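Local atomic coordinates of Fe-regulated protein B (Neisseria meningitidis, PDB entry 4AIP), a protein that probably imports iron across the meningococcal outer membrane as a TonB-dependent transporter, a beta-barrel closed by an internal plug. Residues T280-G288 against Q721-G729; T547-T558 against K585-R596. All coordinates share one frame; numbering follows the deposited sequence.

The two contacts sample two levels of the architecture of a TonB-dependent transporter, the barrel wall and its loops. Contact 2 pairs neighbouring strands of the barrel wall, whereas contact 1 joins two loops on the extracellular side, 280-288 and 721-729, that belong to the early and the last part of the barrel. Along the chain, both strands of contact 2 fall between the two loops of contact 1. In space their centres are about 32 Å apart and their nearest atoms about 15 Å, with no touch. Residues of the plug domain meet both. Contact 1 also lies near Arg276, which binds L-glutamate in another structure of this protein, its side chain about 10 Å from that of Glu283; contact 2 is remote from that site.

Contact 1: T280-G288 against Q721-G729; sequences TVREEFTVG and QRWTNTLPG
Phe285 and Thr726 bring the two backbones nearest, CA to CA 5.4 Å, where irregular loops of a TonB-dependent barrel meet on its extracellular side, the first of them making a type I beta turn from Arg282 to Phe285. The chief polar link is a salt bridge in which Arg722 NH2 lies 3.0 Å from Glu284 OE2. This oxygen sits at the guanidinium edge, near its plane, and receives NH2 on its syn lone pair with an N-H...O angle of 145°; NE adds a weak second bond to the same oxygen. The carboxylate plane is turned 46° from that of the guanidinium. Beyond CG, Glu284 runs extended, which carries its acid across to the arginine, while His133 gives OE2 a further hydrogen bond. The other oxygen, OE1, accepts from a water that itself accepts from Arg722 N, so both carboxylate oxygens are tied to one residue.

Next to this polar grip lies an apolar one. Thr726 CG2 meets the edge of the Phe285 ring, 3.7 Å from Phe285 CE1, and Glu284 CG covers the centre of one ring face. Leu727 fits against the turn, its CG near Glu284 O and its CD2 against Thr286 CG2. Plug residues fix the same turn: Thr103 binds Glu283 OE1 and Ser104 binds Glu283 O, while Gly99 holds Gln721 OE1 on the other loop. The second loop enters a predicted TonB C-terminal box at Asn725. Another bridge passes through a water that donates to Glu284 O at 2.8 Å and lies 2.9 Å from Thr726 OG1.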
loop_
_atom_site.group_PDB
_atom_site.type_symbol
_atom_site.label_atom_id
_atom_site.label_comp_id
_atom_site.label_asym_id
_atom_site.label_seq_id
_atom_site.Cartn_x
_atom_site.Cartn_y
_atom_site.Cartn_z
ATOM N N THR B 280 -1.371 20.807 -4.578
ATOM C CA THR B 280 -1.725 22.116 -4.107
ATOM C C THR B 280 -3.219 22.291 -4.294
ATOM O O THR B 280 -3.845 21.600 -5.101
ATOM C CB THR B 280 -0.920 23.205 -4.881
ATOM O OG1 THR B 280 -1.261 23.171 -6.271
ATOM C CG2 THR B 280 0.503 22.920 -4.830
ATOM N N VAL B 281 -3.805 23.166 -3.491
ATOM C CA VAL B 281 -5.206 23.527 -3.659
ATOM C C VAL B 281 -5.067 24.121 -5.033
ATOM O O VAL B 281 -4.109 24.841 -5.255
ATOM C CB VAL B 281 -5.584 24.666 -2.670
ATOM C CG1 VAL B 281 -7.040 25.185 -2.938
ATOM C CG2 VAL B 281 -5.349 24.258 -1.192
ATOM N N ARG B 282 -5.896 23.842 -6.003
ATOM C CA ARG B 282 -5.570 24.505 -7.310
ATOM C C ARG B 282 -4.393 23.922 -8.043
ATOM O O ARG B 282 -3.334 24.546 -8.108
ATOM C CB ARG B 282 -5.189 25.987 -7.150
ATOM C CG ARG B 282 -6.274 26.932 -6.787
ATOM C CD ARG B 282 -5.733 28.341 -6.778
ATOM N NE ARG B 282 -6.404 29.160 -5.778
ATOM C CZ ARG B 282 -6.083 29.205 -4.482
ATOM N NH1 ARG B 282 -5.066 28.482 -4.004
ATOM N NH2 ARG B 282 -6.785 29.974 -3.659
ATOM N N GLU B 283 -4.578 22.777 -8.673
ATOM C CA GLU B 283 -3.464 22.094 -9.326
ATOM C C GLU B 283 -2.922 22.746 -10.600
ATOM O O GLU B 283 -1.869 22.324 -11.135
ATOM C CB GLU B 283 -3.864 20.670 -9.598
ATOM C CG GLU B 283 -4.496 20.053 -8.378
ATOM C CD GLU B 283 -4.710 18.582 -8.518
ATOM O OE1 GLU B 283 -4.580 18.019 -9.656
ATOM O OE2 GLU B 283 -5.029 17.986 -7.476
ATOM N N GLU B 284 -3.616 23.774 -11.086
ATOM C CA GLU B 284 -3.177 24.445 -12.312
ATOM C C GLU B 284 -2.003 25.390 -12.064
ATOM O O GLU B 284 -1.354 25.821 -12.986
ATOM C CB GLU B 284 -4.340 25.134 -13.043
ATOM C CG GLU B 284 -4.838 26.404 -12.359
ATOM C CD GLU B 284 -5.947 27.138 -13.152
ATOM O OE1 GLU B 284 -5.969 27.142 -14.418
ATOM O OE2 GLU B 284 -6.809 27.732 -12.488
ATOM N N PHE B 285 -1.747 25.699 -10.807
ATOM C CA PHE B 285 -0.626 26.522 -10.412
ATOM C C PHE B 285 0.313 25.735 -9.489
ATOM O O PHE B 285 -0.139 24.810 -8.812
ATOM C CB PHE B 285 -1.143 27.727 -9.629
ATOM C CG PHE B 285 -2.190 28.573 -10.343
ATOM C CD1 PHE B 285 -1.957 29.110 -11.616
ATOM C CD2 PHE B 285 -3.378 28.901 -9.691
ATOM C CE1 PHE B 285 -2.922 29.886 -12.250
ATOM C CE2 PHE B 285 -4.340 29.676 -10.315
ATOM C CZ PHE B 285 -4.110 30.164 -11.598
ATOM N N THR B 286 1.604 26.104 -9.436
ATOM C CA THR B 286 2.451 25.655 -8.295
ATOM C C THR B 286 2.432 26.685 -7.206
ATOM O O THR B 286 1.447 27.360 -7.020
ATOM C CB THR B 286 3.942 25.253 -8.621
ATOM O OG1 THR B 286 4.701 26.350 -9.135
ATOM C CG2 THR B 286 3.987 24.353 -9.648
ATOM N N VAL B 287 3.524 26.759 -6.469
ATOM C CA VAL B 287 3.703 27.719 -5.421
ATOM C C VAL B 287 4.627 28.788 -5.976
ATOM O O VAL B 287 5.682 28.487 -6.514
ATOM C CB VAL B 287 4.303 27.051 -4.187
ATOM C CG1 VAL B 287 4.547 28.062 -3.073
ATOM C CG2 VAL B 287 3.372 25.992 -3.696
ATOM N N GLY B 288 4.216 30.039 -5.858
ATOM C CA GLY B 288 5.050 31.152 -6.284
ATOM C C GLY B 288 5.700 31.826 -5.105
ATOM O O GLY B 288 5.724 31.280 -4.000
ATOM N N GLN B 721 -4.049 26.461 -21.294
ATOM C CA GLN B 721 -4.025 26.653 -19.850
ATOM C C GLN B 721 -4.113 28.151 -19.791
ATOM O O GLN B 721 -4.153 28.774 -20.840
ATOM C CB GLN B 721 -2.690 26.150 -19.241
ATOM C CG GLN B 721 -1.463 26.992 -19.603
ATOM C CD GLN B 721 -0.188 26.254 -19.541
ATOM O OE1 GLN B 721 -0.074 25.172 -20.074
ATOM N NE2 GLN B 721 0.799 26.836 -18.894
ATOM N N ARG B 722 -4.138 28.759 -18.608
ATOM C CA ARG B 722 -4.113 30.206 -18.588
ATOM C C ARG B 722 -2.765 30.700 -19.068
ATOM O O ARG B 722 -1.783 29.960 -19.076
ATOM C CB ARG B 722 -4.406 30.738 -17.213
ATOM C CG ARG B 722 -5.511 30.018 -16.487
ATOM C CD ARG B 722 -5.727 30.780 -15.215
ATOM N NE ARG B 722 -6.688 30.157 -14.325
ATOM C CZ ARG B 722 -7.977 30.460 -14.288
ATOM N NH1 ARG B 722 -8.484 31.355 -15.108
ATOM N NH2 ARG B 722 -8.765 29.854 -13.429
ATOM N N TRP B 723 -2.731 31.971 -19.420
ATOM C CA TRP B 723 -1.648 32.581 -20.181
ATOM C C TRP B 723 -0.599 33.275 -19.320
ATOM O O TRP B 723 0.476 33.661 -19.827
ATOM C CB TRP B 723 -2.277 33.605 -21.106
ATOM C CG TRP B 723 -2.533 34.912 -20.433
ATOM C CD1 TRP B 723 -3.500 35.210 -19.464
ATOM C CD2 TRP B 723 -1.815 36.113 -20.675
ATOM N NE1 TRP B 723 -3.428 36.540 -19.130
ATOM C CE2 TRP B 723 -2.401 37.124 -19.845
ATOM C CE3 TRP B 723 -0.766 36.456 -21.553
ATOM C CZ2 TRP B 723 -1.921 38.450 -19.833
ATOM C CZ3 TRP B 723 -0.301 37.749 -21.560
ATOM C CH2 TRP B 723 -0.878 38.753 -20.697
ATOM N N THR B 724 -0.923 33.446 -18.038
ATOM C CA THR B 724 -0.026 34.031 -17.042
ATOM C C THR B 724 1.003 32.918 -16.824
ATOM O O THR B 724 0.877 31.882 -17.450
ATOM C CB THR B 724 -0.824 34.405 -15.789
ATOM O OG1 THR B 724 -1.762 33.344 -15.498
ATOM C CG2 THR B 724 -1.595 35.730 -16.035
ATOM N N ASN B 725 2.069 33.041 -16.064
ATOM C CA ASN B 725 3.039 31.938 -16.331
ATOM C C ASN B 725 2.928 30.693 -15.436
ATOM O O ASN B 725 3.721 30.502 -14.533
ATOM C CB ASN B 725 4.477 32.419 -16.537
ATOM C CG ASN B 725 4.701 33.083 -17.919
ATOM O OD1 ASN B 725 5.275 34.159 -17.990
ATOM N ND2 ASN B 725 4.260 32.432 -19.006
ATOM N N THR B 726 1.948 29.837 -15.751
ATOM C CA THR B 726 1.473 28.827 -14.827
ATOM C C THR B 726 2.363 27.594 -14.664
ATOM O O THR B 726 2.979 27.447 -13.630
ATOM C CB THR B 726 0.066 28.347 -15.165
ATOM O OG1 THR B 726 0.108 27.526 -16.342
ATOM C CG2 THR B 726 -0.840 29.500 -15.328
ATOM N N LEU B 727 2.372 26.687 -15.643
ATOM C CA LEU B 727 3.144 25.460 -15.508
ATOM C C LEU B 727 3.869 25.112 -16.789
ATOM O O LEU B 727 3.244 24.820 -17.794
ATOM C CB LEU B 727 2.262 24.266 -15.055
ATOM C CG LEU B 727 1.624 24.301 -13.673
ATOM C CD1 LEU B 727 0.697 23.136 -13.527
ATOM C CD2 LEU B 727 2.661 24.253 -12.620
ATOM N N PRO B 728 5.202 25.106 -16.743
ATOM C CA PRO B 728 5.953 24.945 -17.987
ATOM C C PRO B 728 5.943 23.517 -18.483
ATOM O O PRO B 728 5.584 22.604 -17.759
ATOM C CB PRO B 728 7.388 25.382 -17.606
ATOM C CG PRO B 728 7.482 25.238 -16.148
ATOM C CD PRO B 728 6.072 25.239 -15.558
ATOM N N GLY B 729 6.336 23.334 -19.741
ATOM C CA GLY B 729 6.577 21.985 -20.301
ATOM C C GLY B 729 7.729 21.279 -19.593
ATOM O O GLY B 729 8.570 21.917 -18.916
HETATM O O HOH W 1 -3.994 27.177 -16.281
HETATM O O HOH W 2 -2.007 25.660 -15.719
HETATM O O HOH W 3 2.052 28.107 -11.513
#

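Contact 2: T547-T558 against K585-R596; sequences TFAANGSYFWQT and KNHGYELGASYR
Phe555 and Gly588 form a hydrogen-bonded pair at which two aromatic rings enclose one glycine. With CG between its backbone N and carbonyl carbon (chi1 65°), Phe555 folds its ring back over the neighbouring strand. Gly588 CA then makes an off-centre CH-pi contact, 4.2 Å from the ring centroid, and Gly588 N lies over the same ring toward its rim. Tyr554, on the other side of the sheet, reaches the same glycine by another torsion: its CG stands anti to N (chi1 -151°) and its ring lies under Gly588 O, which is 3.0 Å from the plane, over the centre. That carbonyl also accepts from Phe555 N at 3.2 Å. Asn586 CG meets the Phe555 ring at its edge, while ND2 is held by Arg110 of the plug.

Asn551 likewise folds over Gly592, but its OD1 is buried without a partner. At one end of the pair, Phe548 CD1 approaches the edge of the Tyr595 ring, 4.0 Å from Tyr595 CD1, and Thr547 CG2 runs alongside Tyr595. At the other end Lys585 bends to bring NZ into a weak hydrogen bond with Thr558 OG1.

Glu590, on the face with Phe555, turns to Arg68 and Lys151 of the plug, as expected of the interior side. An antiparallel pair, the N-to-C directions of its strand segments 173° from each other, with a phenylalanine ring laid over its cross-strand glycine, Phe555 on Gly588, is the aromatic rescue of glycine known from outer-membrane beta-barrels.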
loop_
_atom_site.group_PDB
_atom_site.type_symbol
_atom_site.label_atom_id
_atom_site.label_comp_id
_atom_site.label_asym_id
_atom_site.label_seq_id
_atom_site.Cartn_x
_atom_site.Cartn_y
_atom_site.Cartn_z
ATOM N N THR B 547 1.863 4.781 -50.850
ATOM C CA THR B 547 3.146 5.377 -50.543
ATOM C C THR B 547 2.855 6.714 -49.942
ATOM O O THR B 547 3.276 6.996 -48.834
ATOM C CB THR B 547 3.975 5.543 -51.810
ATOM O OG1 THR B 547 4.149 4.254 -52.372
ATOM C CG2 THR B 547 5.327 6.133 -51.514
ATOM N N PHE B 548 2.137 7.548 -50.667
ATOM C CA PHE B 548 1.875 8.877 -50.156
ATOM C C PHE B 548 0.442 8.978 -49.596
ATOM O O PHE B 548 -0.476 8.317 -50.103
ATOM C CB PHE B 548 2.116 9.903 -51.238
ATOM C CG PHE B 548 2.046 11.326 -50.758
ATOM C CD1 PHE B 548 3.002 11.825 -49.854
ATOM C CD2 PHE B 548 1.029 12.171 -51.212
ATOM C CE1 PHE B 548 2.952 13.184 -49.401
ATOM C CE2 PHE B 548 0.957 13.522 -50.816
ATOM C CZ PHE B 548 1.923 14.043 -49.894
ATOM N N ALA B 549 0.259 9.763 -48.538
ATOM C CA ALA B 549 -1.084 10.003 -48.039
ATOM C C ALA B 549 -1.230 11.447 -47.630
ATOM O O ALA B 549 -0.216 12.126 -47.298
ATOM C CB ALA B 549 -1.382 9.117 -46.894
ATOM N N ALA B 550 -2.481 11.923 -47.641
ATOM C CA ALA B 550 -2.744 13.259 -47.186
ATOM C C ALA B 550 -4.219 13.399 -46.904
ATOM O O ALA B 550 -5.055 12.623 -47.451
ATOM C CB ALA B 550 -2.256 14.293 -48.249
ATOM N N ASN B 551 -4.544 14.364 -46.026
ATOM C CA ASN B 551 -5.902 14.541 -45.634
ATOM C C ASN B 551 -5.975 15.989 -45.268
ATOM O O ASN B 551 -4.968 16.611 -44.886
ATOM C CB ASN B 551 -6.203 13.652 -44.435
ATOM C CG ASN B 551 -5.357 14.016 -43.222
ATOM O OD1 ASN B 551 -5.656 15.001 -42.460
ATOM N ND2 ASN B 551 -4.300 13.279 -43.031
ATOM N N GLY B 552 -7.184 16.521 -45.332
ATOM C CA GLY B 552 -7.436 17.937 -45.021
ATOM C C GLY B 552 -8.886 18.073 -44.554
ATOM O O GLY B 552 -9.777 17.310 -44.981
ATOM N N SER B 553 -9.099 19.037 -43.669
ATOM C CA SER B 553 -10.382 19.305 -43.114
ATOM C C SER B 553 -10.472 20.830 -42.938
ATOM O O SER B 553 -9.513 21.486 -42.487
ATOM C CB SER B 553 -10.561 18.620 -41.741
ATOM O OG SER B 553 -11.180 17.315 -41.838
ATOM N N TYR B 554 -11.608 21.386 -43.367
ATOM C CA TYR B 554 -12.046 22.706 -42.918
ATOM C C TYR B 554 -13.391 22.554 -42.221
ATOM O O TYR B 554 -14.216 21.704 -42.606
ATOM C CB TYR B 554 -12.107 23.709 -44.070
ATOM C CG TYR B 554 -11.853 25.135 -43.573
ATOM C CD1 TYR B 554 -12.847 25.820 -42.869
ATOM C CD2 TYR B 554 -10.603 25.758 -43.718
ATOM C CE1 TYR B 554 -12.642 27.079 -42.375
ATOM C CE2 TYR B 554 -10.387 27.021 -43.205
ATOM C CZ TYR B 554 -11.396 27.674 -42.523
ATOM O OH TYR B 554 -11.214 28.940 -41.998
ATOM N N PHE B 555 -13.593 23.339 -41.170
ATOM C CA PHE B 555 -14.802 23.213 -40.339
ATOM C C PHE B 555 -15.251 24.560 -39.934
ATOM O O PHE B 555 -14.426 25.485 -39.791
ATOM C CB PHE B 555 -14.562 22.338 -39.050
ATOM C CG PHE B 555 -13.569 22.964 -38.046
ATOM C CD1 PHE B 555 -14.017 23.859 -37.097
ATOM C CD2 PHE B 555 -12.221 22.676 -38.090
ATOM C CE1 PHE B 555 -13.158 24.446 -36.209
ATOM C CE2 PHE B 555 -11.352 23.282 -37.204
ATOM C CZ PHE B 555 -11.831 24.159 -36.260
ATOM N N TRP B 556 -16.580 24.663 -39.762
ATOM C CA TRP B 556 -17.270 25.817 -39.168
ATOM C C TRP B 556 -18.209 25.350 -38.081
ATOM O O TRP B 556 -18.999 24.399 -38.307
ATOM C CB TRP B 556 -18.097 26.568 -40.222
ATOM C CG TRP B 556 -17.312 27.063 -41.432
ATOM C CD1 TRP B 556 -16.839 28.341 -41.641
ATOM C CD2 TRP B 556 -16.927 26.279 -42.596
ATOM N NE1 TRP B 556 -16.162 28.379 -42.857
ATOM C CE2 TRP B 556 -16.224 27.151 -43.472
ATOM C CE3 TRP B 556 -17.160 24.935 -42.999
ATOM C CZ2 TRP B 556 -15.725 26.741 -44.727
ATOM C CZ3 TRP B 556 -16.653 24.498 -44.254
ATOM C CH2 TRP B 556 -15.927 25.429 -45.108
ATOM N N GLN B 557 -18.121 26.005 -36.918
ATOM C CA GLN B 557 -18.941 25.650 -35.762
ATOM C C GLN B 557 -19.682 26.886 -35.212
ATOM O O GLN B 557 -19.063 27.946 -34.975
ATOM C CB GLN B 557 -18.058 25.043 -34.667
ATOM C CG GLN B 557 -18.794 24.718 -33.346
ATOM C CD GLN B 557 -19.395 23.293 -33.325
ATOM O OE1 GLN B 557 -20.250 22.932 -34.156
ATOM N NE2 GLN B 557 -18.911 22.467 -32.416
ATOM N N THR B 558 -20.987 26.748 -34.987
ATOM C CA THR B 558 -21.713 27.724 -34.169
ATOM C C THR B 558 -22.385 26.973 -33.049
ATOM O O THR B 558 -22.971 25.917 -33.281
ATOM C CB THR B 558 -22.812 28.515 -35.018
ATOM O OG1 THR B 558 -22.167 29.258 -36.051
ATOM C CG2 THR B 558 -23.617 29.517 -34.178
ATOM N N LYS B 585 -18.358 30.605 -31.542
ATOM C CA LYS B 585 -17.903 30.339 -32.864
ATOM C C LYS B 585 -16.611 29.607 -32.889
ATOM O O LYS B 585 -15.760 29.834 -32.080
ATOM C CB LYS B 585 -17.795 31.612 -33.701
ATOM C CG LYS B 585 -18.829 31.601 -34.827
ATOM C CD LYS B 585 -19.964 32.584 -34.611
ATOM C CE LYS B 585 -21.238 32.094 -35.336
ATOM N NZ LYS B 585 -21.170 32.001 -36.835
ATOM N N ASN B 586 -16.482 28.676 -33.798
ATOM C CA ASN B 586 -15.212 28.132 -34.027
ATOM C C ASN B 586 -15.044 27.890 -35.508
ATOM O O ASN B 586 -16.036 27.635 -36.197
ATOM C CB ASN B 586 -15.018 26.855 -33.214
ATOM C CG ASN B 586 -13.554 26.487 -33.060
ATOM O OD1 ASN B 586 -12.649 27.292 -33.366
ATOM N ND2 ASN B 586 -13.304 25.260 -32.622
ATOM N N HIS B 587 -13.810 27.960 -36.003
ATOM C CA HIS B 587 -13.536 27.545 -37.404
ATOM C C HIS B 587 -12.074 27.371 -37.602
ATOM O O HIS B 587 -11.326 27.957 -36.882
ATOM C CB HIS B 587 -14.044 28.559 -38.446
ATOM C CG HIS B 587 -13.273 29.843 -38.456
ATOM N ND1 HIS B 587 -13.690 30.970 -37.772
ATOM C CD2 HIS B 587 -12.124 30.187 -39.085
ATOM C CE1 HIS B 587 -12.839 31.950 -37.982
ATOM N NE2 HIS B 587 -11.873 31.499 -38.766
ATOM N N GLY B 588 -11.673 26.590 -38.599
ATOM C CA GLY B 588 -10.255 26.435 -38.911
ATOM C C GLY B 588 -10.002 25.267 -39.828
ATOM O O GLY B 588 -10.872 24.850 -40.564
ATOM N N TYR B 589 -8.811 24.718 -39.748
ATOM C CA TYR B 589 -8.400 23.744 -40.670
ATOM C C TYR B 589 -7.374 22.873 -39.990
ATOM O O TYR B 589 -6.864 23.234 -38.916
ATOM C CB TYR B 589 -7.828 24.433 -41.943
ATOM C CG TYR B 589 -6.628 25.315 -41.687
ATOM C CD1 TYR B 589 -6.795 26.598 -41.115
ATOM C CD2 TYR B 589 -5.340 24.869 -41.958
ATOM C CE1 TYR B 589 -5.713 27.449 -40.872
ATOM C CE2 TYR B 589 -4.200 25.730 -41.715
ATOM C CZ TYR B 589 -4.402 27.005 -41.172
ATOM O OH TYR B 589 -3.337 27.850 -40.922
ATOM N N GLU B 590 -7.145 21.716 -40.623
ATOM C CA GLU B 590 -6.070 20.758 -40.375
ATOM C C GLU B 590 -5.591 20.135 -41.729
ATOM O O GLU B 590 -6.422 19.735 -42.584
ATOM C CB GLU B 590 -6.554 19.619 -39.495
ATOM C CG GLU B 590 -5.472 18.591 -39.097
ATOM C CD GLU B 590 -5.808 17.837 -37.745
ATOM O OE1 GLU B 590 -6.776 18.270 -37.023
ATOM O OE2 GLU B 590 -5.111 16.820 -37.438
ATOM N N LEU B 591 -4.267 20.044 -41.891
ATOM C CA LEU B 591 -3.658 19.284 -42.948
ATOM C C LEU B 591 -2.780 18.166 -42.341
ATOM O O LEU B 591 -2.233 18.305 -41.234
ATOM C CB LEU B 591 -2.816 20.205 -43.845
ATOM C CG LEU B 591 -3.608 21.225 -44.678
ATOM C CD1 LEU B 591 -2.711 22.306 -45.279
ATOM C CD2 LEU B 591 -4.427 20.530 -45.789
ATOM N N GLY B 592 -2.640 17.067 -43.057
ATOM C CA GLY B 592 -1.705 16.025 -42.654
ATOM C C GLY B 592 -1.181 15.326 -43.920
ATOM O O GLY B 592 -1.905 15.240 -44.957
ATOM N N ALA B 593 0.059 14.846 -43.853
ATOM C CA ALA B 593 0.639 14.075 -44.942
ATOM C C ALA B 593 1.592 13.110 -44.334
ATOM O O ALA B 593 2.131 13.371 -43.235
ATOM C CB ALA B 593 1.395 14.951 -45.898
ATOM N N SER B 594 1.819 12.028 -45.067
ATOM C CA SER B 594 2.702 10.937 -44.678
ATOM C C SER B 594 3.425 10.408 -45.913
ATOM O O SER B 594 2.910 10.467 -47.037
ATOM C CB SER B 594 1.898 9.784 -44.065
ATOM O OG SER B 594 1.308 8.937 -45.088
ATOM N N TYR B 595 4.600 9.840 -45.708
ATOM C CA TYR B 595 5.301 9.224 -46.798
ATOM C C TYR B 595 5.949 7.920 -46.329
ATOM O O TYR B 595 6.783 7.946 -45.417
ATOM C CB TYR B 595 6.324 10.202 -47.416
ATOM C CG TYR B 595 6.975 9.587 -48.637
ATOM C CD1 TYR B 595 6.394 9.716 -49.916
ATOM C CD2 TYR B 595 8.152 8.818 -48.511
ATOM C CE1 TYR B 595 6.980 9.116 -51.038
ATOM C CE2 TYR B 595 8.734 8.206 -49.627
ATOM C CZ TYR B 595 8.143 8.353 -50.869
ATOM O OH TYR B 595 8.737 7.727 -51.936
ATOM N N ARG B 596 5.586 6.799 -46.972
ATOM C CA ARG B 596 6.017 5.463 -46.534
ATOM C C ARG B 596 6.703 4.659 -47.641
ATOM O O ARG B 596 6.147 4.491 -48.730
ATOM C CB ARG B 596 4.859 4.673 -45.888
ATOM C CG ARG B 596 4.467 5.139 -44.450
ATOM C CD ARG B 596 2.984 4.747 -44.076
ATOM N NE ARG B 596 2.269 5.750 -43.258
ATOM C CZ ARG B 596 2.073 5.667 -41.928
ATOM N NH1 ARG B 596 2.529 4.625 -41.226
ATOM N NH2 ARG B 596 1.414 6.638 -41.282
#